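Local coordinates for GDSL-like protein (Roseburia intestinalis L1-82, PDB 6HFZ) that removes acetyl groups from acetylated mannans as a two-domain esterase whose family belongs to the SGNH (GDSL-like) hydrolases, at residues Leu282-Cys287 against His344-Arg349; Ser238-Asn243 against Leu363-Gly368. All blocks are in the same frame, centred on the assembly; numbering follows the deposited sequence.

Contact 1. Residues Leu282-Cys287 against His344-Arg349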
ATOM      1  N   LEU A 282      19.381  -2.248  16.301  1.00 27.56           N
ATOM      2  CA  LEU A 282      18.729  -3.377  15.703  1.00 28.15           C
ATOM      3  C   LEU A 282      19.715  -4.072  14.777  1.00 27.61           C
ATOM      4  O   LEU A 282      20.454  -3.395  14.079  1.00 28.61           O
ATOM      5  CB  LEU A 282      17.553  -2.918  14.828  1.00 27.87           C
ATOM      6  CG  LEU A 282      16.504  -2.027  15.473  1.00 28.09           C
ATOM      7  CD1 LEU A 282      16.782  -0.557  15.280  1.00 27.46           C
ATOM      8  CD2 LEU A 282      15.116  -2.385  14.941  1.00 28.84           C
ATOM      9  N   ASP A 283      19.610  -5.400  14.714  1.00 28.04           N
ATOM     10  CA  ASP A 283      20.191  -6.235  13.690  1.00 31.73           C
ATOM     11  C   ASP A 283      19.149  -6.459  12.587  1.00 32.09           C
ATOM     12  O   ASP A 283      18.064  -6.948  12.861  1.00 31.57           O
ATOM     13  CB  ASP A 283      20.573  -7.612  14.250  1.00 37.77           C
ATOM     14  CG  ASP A 283      21.705  -7.600  15.271  1.00 45.46           C
ATOM     15  OD1 ASP A 283      22.460  -6.611  15.300  1.00 47.84           O
ATOM     16  OD2 ASP A 283      21.819  -8.593  16.029  1.00 52.95           O
ATOM     17  N   VAL A 284      19.495  -6.083  11.349  1.00 27.01           N
ATOM     18  CA  VAL A 284      18.553  -6.147  10.232  1.00 26.21           C
ATOM     19  C   VAL A 284      19.247  -6.773   9.022  1.00 25.03           C
ATOM     20  O   VAL A 284      20.119  -6.144   8.426  1.00 26.13           O
ATOM     21  CB  VAL A 284      17.977  -4.765   9.886  1.00 25.36           C
ATOM     22  CG1 VAL A 284      16.938  -4.903   8.770  1.00 27.96           C
ATOM     23  CG2 VAL A 284      17.399  -4.046  11.123  1.00 25.04           C
ATOM     24  N   GLU A 285      18.790  -7.974   8.653  1.00 25.83           N
ATOM     25  CA  GLU A 285      19.289  -8.721   7.504  1.00 30.22           C
ATOM     26  C   GLU A 285      18.605  -8.246   6.204  1.00 30.60           C
ATOM     27  O   GLU A 285      17.373  -8.051   6.147  1.00 28.41           O
ATOM     28  CB  GLU A 285      19.055 -10.221   7.688  1.00 33.70           C
ATOM     29  CG  GLU A 285      19.874 -11.071   6.730  1.00 40.01           C
ATOM     30  CD  GLU A 285      19.967 -12.567   7.048  1.00 45.78           C
ATOM     31  OE1 GLU A 285      20.664 -13.275   6.303  1.00 52.55           O
ATOM     32  OE2 GLU A 285      19.359 -13.022   8.036  1.00 46.22           O
ATOM     33  N   GLY A 286      19.415  -8.096   5.159  1.00 24.96           N
ATOM     34  CA  GLY A 286      18.946  -7.842   3.797  1.00 26.92           C
ATOM     35  C   GLY A 286      19.963  -7.044   3.000  1.00 28.55           C
ATOM     36  O   GLY A 286      20.983  -6.645   3.527  1.00 28.92           O
ATOM     37  N   CYS A 287      19.646  -6.776   1.726  1.00 25.98           N
ATOM     38  CA  CYS A 287      20.415  -5.847   0.912  1.00 26.28           C
ATOM     39  C   CYS A 287      19.793  -4.454   0.907  1.00 24.13           C
ATOM     40  O   CYS A 287      20.470  -3.496   0.479  1.00 25.66           O
ATOM     41  CB  CYS A 287      20.595  -6.338  -0.520  1.00 26.18           C
ATOM     42  SG  CYS A 287      19.056  -6.556  -1.444  1.00 28.48           S
ATOM     43  N   HIS A 344      22.918  -6.240   8.875  1.00 26.56           N
ATOM     44  CA  HIS A 344      23.330  -4.858   9.073  1.00 28.94           C
ATOM     45  C   HIS A 344      23.058  -4.430  10.519  1.00 27.97           C
ATOM     46  O   HIS A 344      22.042  -4.802  11.070  1.00 31.86           O
ATOM     47  CB  HIS A 344      22.591  -3.919   8.106  1.00 26.81           C
ATOM     48  CG  HIS A 344      22.910  -4.227   6.677  1.00 25.87           C
ATOM     49  ND1 HIS A 344      24.032  -3.707   6.067  1.00 27.14           N
ATOM     50  CD2 HIS A 344      22.308  -5.026   5.764  1.00 28.26           C
ATOM     51  CE1 HIS A 344      24.104  -4.158   4.827  1.00 27.79           C
ATOM     52  NE2 HIS A 344      23.033  -4.952   4.602  1.00 26.32           N
ATOM     53  N   LYS A 345      23.934  -3.591  11.070  1.00 26.27           N
ATOM     54  CA  LYS A 345      23.659  -2.964  12.330  1.00 29.71           C
ATOM     55  C   LYS A 345      22.978  -1.631  12.021  1.00 27.84           C
ATOM     56  O   LYS A 345      23.416  -0.868  11.149  1.00 29.84           O
ATOM     57  CB  LYS A 345      24.926  -2.815  13.178  1.00 36.94           C
ATOM     58  CG  LYS A 345      24.752  -1.924  14.397  1.00 45.81           C
ATOM     59  CD  LYS A 345      25.927  -1.961  15.367  1.00 59.29           C
ATOM     60  CE  LYS A 345      25.744  -1.051  16.568  1.00 62.33           C
ATOM     61  NZ  LYS A 345      25.672   0.380  16.183  1.00 68.83           N
ATOM     62  N   VAL A 346      21.869  -1.383  12.717  1.00 24.65           N
ATOM     63  CA  VAL A 346      21.136  -0.181  12.520  1.00 22.06           C
ATOM     64  C   VAL A 346      20.962   0.521  13.863  1.00 24.63           C
ATOM     65  O   VAL A 346      20.560  -0.082  14.849  1.00 26.93           O
ATOM     66  CB  VAL A 346      19.778  -0.465  11.850  1.00 20.66           C
ATOM     67  CG1 VAL A 346      19.032   0.836  11.609  1.00 23.64           C
ATOM     68  CG2 VAL A 346      19.945  -1.265  10.574  1.00 21.29           C
ATOM     69  N   GLU A 347      21.179   1.822  13.866  1.00 24.68           N
ATOM     70  CA  GLU A 347      21.010   2.591  15.051  1.00 25.78           C
ATOM     71  C   GLU A 347      20.154   3.808  14.714  1.00 24.77           C
ATOM     72  O   GLU A 347      20.378   4.457  13.710  1.00 22.65           O
ATOM     73  CB  GLU A 347      22.393   2.972  15.604  1.00 33.60           C
ATOM     74  CG  GLU A 347      22.304   3.889  16.812  1.00 41.06           C
ATOM     75  CD  GLU A 347      23.614   4.186  17.527  1.00 46.17           C
ATOM     76  OE1 GLU A 347      24.686   4.247  16.849  1.00 42.44           O
ATOM     77  OE2 GLU A 347      23.557   4.357  18.774  1.00 52.15           O
ATOM     78  N   VAL A 348      19.198   4.119  15.591  1.00 22.11           N
ATOM     79  CA  VAL A 348      18.451   5.356  15.509  1.00 22.55           C
ATOM     80  C   VAL A 348      18.679   6.114  16.829  1.00 23.79           C
ATOM     81  O   VAL A 348      18.585   5.508  17.875  1.00 26.50           O
ATOM     82  CB  VAL A 348      16.958   5.061  15.266  1.00 23.73           C
ATOM     83  CG1 VAL A 348      16.152   6.343  15.193  1.00 25.15           C
ATOM     84  CG2 VAL A 348      16.763   4.214  14.009  1.00 24.20           C
ATOM     85  N   ARG A 349      18.983   7.408  16.739  1.00 24.92           N
ATOM     86  CA  ARG A 349      19.306   8.255  17.895  1.00 25.19           C
ATOM     87  C   ARG A 349      18.578   9.587  17.753  1.00 23.04           C
ATOM     88  O   ARG A 349      18.599  10.169  16.697  1.00 22.85           O
ATOM     89  CB  ARG A 349      20.816   8.568  17.897  1.00 30.08           C
ATOM     90  CG  ARG A 349      21.321   9.280  19.147  1.00 30.99           C
ATOM     91  CD  ARG A 349      22.871   9.354  19.181  1.00 30.26           C
ATOM     92  NE  ARG A 349      23.334  10.094  20.375  1.00 33.67           N
ATOM     93  CZ  ARG A 349      23.676   9.516  21.528  1.00 31.70           C
ATOM     94  NH1 ARG A 349      23.731   8.202  21.615  1.00 32.46           N
ATOM     95  NH2 ARG A 349      24.000  10.246  22.581  1.00 35.67           N
TER

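Contact 2. Residues Ser238-Asn243 against Leu363-Gly368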
ATOM      1  N   SER A 238      10.444  -8.892   2.505  1.00 23.07           N
ATOM      2  CA  SER A 238      10.503  -7.624   3.214  1.00 22.93           C
ATOM      3  C   SER A 238      10.029  -7.861   4.643  1.00 22.06           C
ATOM      4  O   SER A 238       8.881  -8.223   4.844  1.00 22.36           O
ATOM      5  CB  SER A 238       9.664  -6.535   2.550  1.00 22.23           C
ATOM      6  OG  SER A 238      10.245  -6.037   1.348  1.00 22.02           O
ATOM      7  N   ILE A 239      10.949  -7.746   5.616  1.00 19.38           N
ATOM      8  CA  ILE A 239      10.665  -8.154   6.979  1.00 23.64           C
ATOM      9  C   ILE A 239      10.659  -6.931   7.890  1.00 21.11           C
ATOM     10  O   ILE A 239      11.638  -6.261   7.993  1.00 23.41           O
ATOM     11  CB  ILE A 239      11.696  -9.210   7.411  1.00 27.38           C
ATOM     12  CG1 ILE A 239      11.514 -10.512   6.629  1.00 30.19           C
ATOM     13  CG2 ILE A 239      11.643  -9.435   8.922  1.00 27.10           C
ATOM     14  CD1 ILE A 239      10.185 -11.172   6.829  1.00 33.77           C
ATOM     15  N   ARG A 240       9.536  -6.615   8.534  1.00 22.20           N
ATOM     16  CA  ARG A 240       9.560  -5.523   9.498  1.00 21.53           C
ATOM     17  C   ARG A 240      10.184  -6.001  10.818  1.00 24.15           C
ATOM     18  O   ARG A 240       9.860  -7.092  11.306  1.00 27.18           O
ATOM     19  CB  ARG A 240       8.165  -5.042   9.870  1.00 24.09           C
ATOM     20  CG  ARG A 240       7.512  -4.119   8.874  1.00 23.14           C
ATOM     21  CD  ARG A 240       6.082  -3.809   9.293  1.00 24.57           C
ATOM     22  NE  ARG A 240       5.191  -4.973   9.307  1.00 24.94           N
ATOM     23  CZ  ARG A 240       3.890  -4.888   9.573  1.00 22.94           C
ATOM     24  NH1 ARG A 240       3.352  -3.707   9.816  1.00 21.54           N
ATOM     25  NH2 ARG A 240       3.138  -5.976   9.570  1.00 25.48           N
ATOM     26  N   HIS A 241      11.029  -5.166  11.387  1.00 23.30           N
ATOM     27  CA  HIS A 241      11.620  -5.333  12.737  1.00 24.37           C
ATOM     28  C   HIS A 241      10.890  -4.341  13.640  1.00 20.98           C
ATOM     29  O   HIS A 241      11.015  -3.110  13.466  1.00 20.75           O
ATOM     30  CB  HIS A 241      13.140  -5.132  12.705  1.00 24.41           C
ATOM     31  CG  HIS A 241      13.842  -6.134  11.867  1.00 27.60           C
ATOM     32  ND1 HIS A 241      14.490  -7.247  12.417  1.00 26.41           N
ATOM     33  CD2 HIS A 241      13.958  -6.252  10.525  1.00 26.18           C
ATOM     34  CE1 HIS A 241      14.997  -7.969  11.452  1.00 28.70           C
ATOM     35  NE2 HIS A 241      14.683  -7.398  10.291  1.00 28.60           N
ATOM     36  N   GLN A 242      10.098  -4.876  14.559  1.00 19.69           N
ATOM     37  CA  GLN A 242       9.302  -4.079  15.483  1.00 21.22           C
ATOM     38  C   GLN A 242       9.614  -4.546  16.913  1.00 22.57           C
ATOM     39  O   GLN A 242      10.599  -5.247  17.122  1.00 25.19           O
ATOM     40  CB  GLN A 242       7.836  -4.162  15.098  1.00 20.81           C
ATOM     41  CG  GLN A 242       7.567  -3.505  13.742  1.00 21.14           C
ATOM     42  CD  GLN A 242       6.120  -3.340  13.376  1.00 23.95           C
ATOM     43  OE1 GLN A 242       5.436  -4.302  13.017  1.00 23.83           O
ATOM     44  NE2 GLN A 242       5.640  -2.103  13.437  1.00 21.90           N
ATOM     45  N   ASN A 243       8.825  -4.094  17.889  1.00 22.83           N
ATOM     46  CA  ASN A 243       9.261  -4.173  19.287  1.00 24.23           C
ATOM     47  C   ASN A 243       9.190  -5.632  19.780  1.00 28.30           C
ATOM     48  O   ASN A 243       9.678  -5.873  20.852  1.00 26.63           O
ATOM     49  CB  ASN A 243       8.578  -3.129  20.179  1.00 24.01           C
ATOM     50  CG  ASN A 243       7.109  -3.367  20.494  1.00 24.10           C
ATOM     51  OD1 ASN A 243       6.681  -4.498  20.711  1.00 28.75           O
ATOM     52  ND2 ASN A 243       6.361  -2.295  20.643  1.00 25.51           N
ATOM     53  N   LEU A 363       9.194   5.655  16.349  1.00 18.81           N
ATOM     54  CA  LEU A 363       9.864   4.734  15.423  1.00 21.92           C
ATOM     55  C   LEU A 363       8.966   3.500  15.251  1.00 20.67           C
ATOM     56  O   LEU A 363       8.747   2.717  16.174  1.00 20.67           O
ATOM     57  CB  LEU A 363      11.242   4.397  16.005  1.00 22.10           C
ATOM     58  CG  LEU A 363      12.083   3.428  15.187  1.00 22.70           C
ATOM     59  CD1 LEU A 363      12.419   3.994  13.792  1.00 21.64           C
ATOM     60  CD2 LEU A 363      13.371   3.077  15.918  1.00 22.34           C
ATOM     61  N   VAL A 364       8.371   3.349  14.051  1.00 20.24           N
ATOM     62  CA  VAL A 364       7.396   2.309  13.837  1.00 19.55           C
ATOM     63  C   VAL A 364       8.105   0.981  13.512  1.00 19.82           C
ATOM     64  O   VAL A 364       7.786  -0.076  14.054  1.00 20.35           O
ATOM     65  CB  VAL A 364       6.393   2.698  12.738  1.00 19.36           C
ATOM     66  CG1 VAL A 364       5.455   1.531  12.395  1.00 18.99           C
ATOM     67  CG2 VAL A 364       5.634   3.981  13.091  1.00 21.22           C
ATOM     68  N   SER A 365       9.089   0.983  12.603  1.00 17.82           N
ATOM     69  CA  SER A 365       9.738  -0.237  12.194  1.00 19.96           C
ATOM     70  C   SER A 365      11.051   0.088  11.491  1.00 21.41           C
ATOM     71  O   SER A 365      11.205   1.188  10.978  1.00 18.84           O
ATOM     72  CB  SER A 365       8.890  -1.088  11.238  1.00 23.79           C
ATOM     73  OG  SER A 365       8.934  -0.581   9.879  1.00 22.06           O
ATOM     74  N   VAL A 366      11.958  -0.904  11.454  1.00 20.43           N
ATOM     75  CA  VAL A 366      13.021  -0.902  10.408  1.00 21.59           C
ATOM     76  C   VAL A 366      12.792  -2.119   9.518  1.00 19.65           C
ATOM     77  O   VAL A 366      12.550  -3.235  10.016  1.00 21.32           O
ATOM     78  CB  VAL A 366      14.434  -0.922  11.026  1.00 22.58           C
ATOM     79  CG1 VAL A 366      15.497  -0.920   9.923  1.00 21.06           C
ATOM     80  CG2 VAL A 366      14.627   0.241  12.000  1.00 21.13           C
ATOM     81  N   ILE A 367      12.805  -1.937   8.190  1.00 17.49           N
ATOM     82  CA  ILE A 367      12.461  -3.030   7.271  1.00 19.37           C
ATOM     83  C   ILE A 367      13.718  -3.500   6.539  1.00 22.44           C
ATOM     84  O   ILE A 367      14.412  -2.722   5.907  1.00 21.64           O
ATOM     85  CB  ILE A 367      11.368  -2.633   6.258  1.00 20.15           C
ATOM     86  CG1 ILE A 367      10.068  -2.208   6.943  1.00 20.83           C
ATOM     87  CG2 ILE A 367      11.119  -3.755   5.252  1.00 21.95           C
ATOM     88  CD1 ILE A 367       9.046  -1.510   6.033  1.00 20.49           C
ATOM     89  N   GLY A 368      13.971  -4.801   6.605  1.00 20.60           N
ATOM     90  CA  GLY A 368      15.023  -5.401   5.851  1.00 21.13           C
ATOM     91  C   GLY A 368      14.453  -6.186   4.688  1.00 21.87           C
ATOM     92  O   GLY A 368      13.530  -6.993   4.879  1.00 23.08           O
TER

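Contact 1. Residues Leu282-Cys287 against His344-Arg349
H344 lies with its imidazole edge turned to the end of the neighbouring strand: V284 O and G286 O both sit at that edge, in the plane of the ring. With CG beside its own backbone N (chi1 -63°), the ring leans past its pair V284 toward the C-terminal end of the partner strand, and NE2 reaches G286 O at 2.9 Å, a weak bond bent to 121° at the hydrogen. NE2 also bonds E340 O, while ND1 is held by the carboxylate of D309. Replacing H344 by an alanine removes the imidazole, which would probably leave the D309 carboxylate and E340 O without their mate and cost G286 O its weak bond. On the same face V284 and V346 cross obliquely, methyl to methyl, V284 CG2 lying 3.8 Å from V346 CG2. L282 joins them more loosely, its CB 4.5 Å from V346 CB. Main-chain bonds pair L282 with V346 and V284 with H344; V346 N reaches L282 O at 2.8 Å. D283 and K345 point to the other face, the lysine end leading away. On the buried face L282 and V284 also meet V366 of strand 361-370, the packing of two sheets in a beta-sandwich-like arrangement.

Contact 2. Residues Ser238-Asn243 against Leu363-Gly368
V366 O receives the backbone N of H241 at 2.8 Å and has the imidazole of the same residue beside it. H241 CB is 3.3 Å from V366 O, which lies in the ring plane at the edge, near CD2; ND1 bonds the carboxylate of D245. V366 N bonds H241 O in return, and I239 and G368 exchange a second pair of main-chain bonds. Between these pairs R240 runs alongside I367, with R240 CG 3.7 Å from I367 CG1. The arginine then bends at chi3 (-64°), and one face of its guanidinium has Q242 OE1 3.6 Å above it, displaced from the centre of the group. Beyond the strand's end Q242 takes over from the backbone: its NE2 gives V364 O a bond of 3.0 Å, nearly straight at 165° and in the amide plane, though the donor stands above the carbonyl plane. Q242 CG packs 3.7 Å from S365 CB. Opposite Q292 two residues, V364 and S365, stand where one would be expected, a classic beta bulge, and S365 OG bonds Q292 OE1. A side-chain amide thus carries the hydrogen bonding past the end of strand 237-241 to V364 O, at the bulge.

How the contacts relate
From the N terminus the chain first builds the mixed sheet and helices of the GDSL-like part, then enters strand 237-241, which opens contact 2. After three short strands, strand 279-286 leads on to strand 342-352, which meets it in contact 1, closing a loop of 56 residues without helix. The next strand, 361-370, returns to 237-241 and closes contact 2 round the whole of contact 1, so the two nest and do not cross. Their centres are about 10 Å apart. Contact 1 belongs to the five-stranded sheet and contact 2 to the curled six-stranded one; the sheets touch where V284 CG1 lies 3.5 Å from G368 CA. On its other face, contact 2 meets helix 84-96 through S238 and R240.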